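Local coordinates for protein glutamine amidotransferase subunit pdxT (Thermus thermophilus, PDB 2YWD) that probably hydrolyses glutamine to glutamate and ammonia, the ammonia being channelled to its partner subunit PdxS for the synthesis of pyridoxal 5'-phosphate, at residues 101-106 / 164-169. Sequence-based numbering, arbitrary orientation.
Sequences GVLEAW and GKVLAS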
ATOM      1  N   GLY A 101       0.658   3.247  10.840  1.00 12.60           N
ATOM      2  CA  GLY A 101      -0.377   2.687  11.691  1.00 13.19           C
ATOM      3  C   GLY A 101      -1.767   3.294  11.657  1.00 15.49           C
ATOM      4  O   GLY A 101      -2.478   3.250  12.659  1.00 15.79           O
ATOM      5  N   VAL A 102      -2.174   3.846  10.519  1.00 14.82           N
ATOM      6  CA  VAL A 102      -3.497   4.454  10.416  1.00 16.61           C
ATOM      7  C   VAL A 102      -4.581   3.427  10.076  1.00 16.24           C
ATOM      8  O   VAL A 102      -5.744   3.592  10.446  1.00 16.47           O
ATOM      9  CB  VAL A 102      -3.510   5.581   9.348  1.00 18.14           C
ATOM     10  CG1 VAL A 102      -3.209   5.010   7.972  1.00 17.78           C
ATOM     11  CG2 VAL A 102      -4.856   6.290   9.351  1.00 21.52           C
ATOM     12  N   LEU A 103      -4.198   2.364   9.375  1.00 14.14           N
ATOM     13  CA  LEU A 103      -5.149   1.326   8.989  1.00 13.76           C
ATOM     14  C   LEU A 103      -5.480   0.405  10.165  1.00 14.37           C
ATOM     15  O   LEU A 103      -4.584  -0.188  10.768  1.00 13.56           O
ATOM     16  CB  LEU A 103      -4.572   0.503   7.834  1.00 16.20           C
ATOM     17  CG  LEU A 103      -5.407  -0.676   7.333  1.00 17.01           C
ATOM     18  CD1 LEU A 103      -6.687  -0.159   6.699  1.00 17.58           C
ATOM     19  CD2 LEU A 103      -4.596  -1.485   6.328  1.00 17.48           C
ATOM     20  N   GLU A 104      -6.766   0.292  10.491  1.00 15.42           N
ATOM     21  CA  GLU A 104      -7.201  -0.568  11.589  1.00 16.24           C
ATOM     22  C   GLU A 104      -7.090  -2.023  11.170  1.00 15.48           C
ATOM     23  O   GLU A 104      -8.070  -2.639  10.757  1.00 15.69           O
ATOM     24  CB  GLU A 104      -8.651  -0.265  11.975  1.00 19.14           C
ATOM     25  CG  GLU A 104      -8.862   1.071  12.668  1.00 22.93           C
ATOM     26  CD  GLU A 104      -8.116   1.180  13.986  1.00 24.65           C
ATOM     27  OE1 GLU A 104      -8.027   0.168  14.714  1.00 27.00           O
ATOM     28  OE2 GLU A 104      -7.634   2.287  14.300  1.00 28.11           O
ATOM     29  N   ALA A 105      -5.889  -2.573  11.280  1.00 14.92           N
ATOM     30  CA  ALA A 105      -5.667  -3.953  10.898  1.00 14.31           C
ATOM     31  C   ALA A 105      -4.464  -4.547  11.611  1.00 14.22           C
ATOM     32  O   ALA A 105      -3.567  -3.826  12.037  1.00 14.89           O
ATOM     33  CB  ALA A 105      -5.466  -4.042   9.390  1.00 16.41           C
ATOM     34  N   TRP A 106      -4.477  -5.869  11.749  1.00 13.35           N
ATOM     35  CA  TRP A 106      -3.387  -6.619  12.359  1.00 14.75           C
ATOM     36  C   TRP A 106      -2.762  -7.357  11.186  1.00 13.60           C
ATOM     37  O   TRP A 106      -3.426  -8.173  10.549  1.00 13.06           O
ATOM     38  CB  TRP A 106      -3.927  -7.643  13.360  1.00 20.10           C
ATOM     39  CG  TRP A 106      -4.234  -7.092  14.717  1.00 25.60           C
ATOM     40  CD1 TRP A 106      -4.819  -5.895  15.009  1.00 27.72           C
ATOM     41  CD2 TRP A 106      -4.008  -7.745  15.971  1.00 29.16           C
ATOM     42  NE1 TRP A 106      -4.973  -5.760  16.370  1.00 28.67           N
ATOM     43  CE2 TRP A 106      -4.483  -6.883  16.983  1.00 30.28           C
ATOM     44  CE3 TRP A 106      -3.452  -8.979  16.336  1.00 32.44           C
ATOM     45  CZ2 TRP A 106      -4.419  -7.215  18.340  1.00 33.08           C
ATOM     46  CZ3 TRP A 106      -3.390  -9.311  17.687  1.00 34.10           C
ATOM     47  CH2 TRP A 106      -3.871  -8.430  18.672  1.00 34.43           C
ATOM     48  N   GLY A 164     -11.627   4.274   4.110  1.00 17.10           N
ATOM     49  CA  GLY A 164     -11.683   5.660   3.679  1.00 18.56           C
ATOM     50  C   GLY A 164     -10.787   5.859   2.472  1.00 18.87           C
ATOM     51  O   GLY A 164     -10.961   5.194   1.450  1.00 21.47           O
ATOM     52  N   LYS A 165      -9.816   6.758   2.587  1.00 17.98           N
ATOM     53  CA  LYS A 165      -8.901   7.021   1.485  1.00 18.22           C
ATOM     54  C   LYS A 165      -7.585   6.261   1.618  1.00 15.89           C
ATOM     55  O   LYS A 165      -6.583   6.624   1.004  1.00 15.16           O
ATOM     56  CB  LYS A 165      -8.646   8.524   1.365  1.00 19.83           C
ATOM     57  CG  LYS A 165      -9.829   9.273   0.766  1.00 24.19           C
ATOM     58  CD  LYS A 165      -9.553  10.760   0.644  1.00 30.67           C
ATOM     59  CE  LYS A 165     -10.619  11.449  -0.202  1.00 32.47           C
ATOM     60  NZ  LYS A 165     -11.993  11.220   0.321  1.00 35.30           N
ATOM     61  N   VAL A 166      -7.604   5.202   2.423  1.00 14.84           N
ATOM     62  CA  VAL A 166      -6.430   4.358   2.638  1.00 13.50           C
ATOM     63  C   VAL A 166      -6.718   2.994   2.021  1.00 14.29           C
ATOM     64  O   VAL A 166      -7.690   2.329   2.384  1.00 15.43           O
ATOM     65  CB  VAL A 166      -6.133   4.165   4.140  1.00 14.51           C
ATOM     66  CG1 VAL A 166      -4.938   3.230   4.323  1.00 13.95           C
ATOM     67  CG2 VAL A 166      -5.842   5.506   4.788  1.00 13.95           C
ATOM     68  N   LEU A 167      -5.867   2.590   1.086  1.00 12.31           N
ATOM     69  CA  LEU A 167      -6.016   1.324   0.387  1.00 12.05           C
ATOM     70  C   LEU A 167      -4.767   0.485   0.637  1.00 12.45           C
ATOM     71  O   LEU A 167      -3.658   1.021   0.658  1.00 12.36           O
ATOM     72  CB  LEU A 167      -6.170   1.591  -1.111  1.00 11.53           C
ATOM     73  CG  LEU A 167      -6.460   0.408  -2.032  1.00 12.00           C
ATOM     74  CD1 LEU A 167      -7.830  -0.171  -1.703  1.00 13.86           C
ATOM     75  CD2 LEU A 167      -6.417   0.879  -3.482  1.00 12.67           C
ATOM     76  N   ALA A 168      -4.940  -0.822   0.825  1.00 11.60           N
ATOM     77  CA  ALA A 168      -3.794  -1.691   1.075  1.00 11.88           C
ATOM     78  C   ALA A 168      -3.961  -3.075   0.461  1.00 11.72           C
ATOM     79  O   ALA A 168      -5.043  -3.655   0.506  1.00 11.10           O
ATOM     80  CB  ALA A 168      -3.554  -1.815   2.575  1.00 10.91           C
ATOM     81  N   SER A 169      -2.881  -3.599  -0.111  1.00 11.02           N
ATOM     82  CA  SER A 169      -2.907  -4.927  -0.721  1.00 12.40           C
ATOM     83  C   SER A 169      -1.702  -5.747  -0.273  1.00 12.37           C
ATOM     84  O   SER A 169      -0.634  -5.200  -0.003  1.00 12.05           O
ATOM     85  CB  SER A 169      -2.901  -4.819  -2.252  1.00 11.50           C
ATOM     86  OG  SER A 169      -1.694  -4.245  -2.726  1.00 12.95           O
TER
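Leu103 and Val166 face each other from two strands that share no hydrogen bond, their CA atoms, the nearest pair across the two segments, 7.2 Å apart. In this class I glutamine amidotransferase domain, strand 166-169 belongs to the mixed central sheet, whereas 103-108 is the middle strand of a small three-stranded sheet packed against one of its faces. The meeting is purely apolar. Val166 and Ala168, two residues apart on an extended strand, both turn their CB toward 101-106, while the CB of Leu167 between them points away, and its side chain touches Phe78 and Leu160 on the two adjoining strands of the same sheet. Branched Val166 serves two neighbours: its CG1 lies 4.5 Å from CB of Leu103, and its CG2 serves Val102. Beta-branched valine suits an extended backbone and still offers a methyl to each partner. The small Ala168 suits its place, with Leu103, Ala84, Leu87 and Phe141 all touching its methyl; with CG anti to the backbone N (chi1 177°), the longer Leu103 extends far enough for CD2 to come within 3.9 Å of Ala168 CB. Leu87 of helix 82-87 touches Leu103, Val166 and Ala168, so the helix following the predicted nucleophile Cys81 shares this buried core; the Ala168 side chain is about 9 Å from that of Cys81. Polar anchoring comes from Gln163, just before 164-169, whose side-chain amide bonds to Val102 O and Glu104 N. At the partly exposed end of the contact, Val102 directs CG1, set between its backbone N and carbonyl carbon (chi1 63°), tip to tip at Val166 CG2, 4.2 Å away.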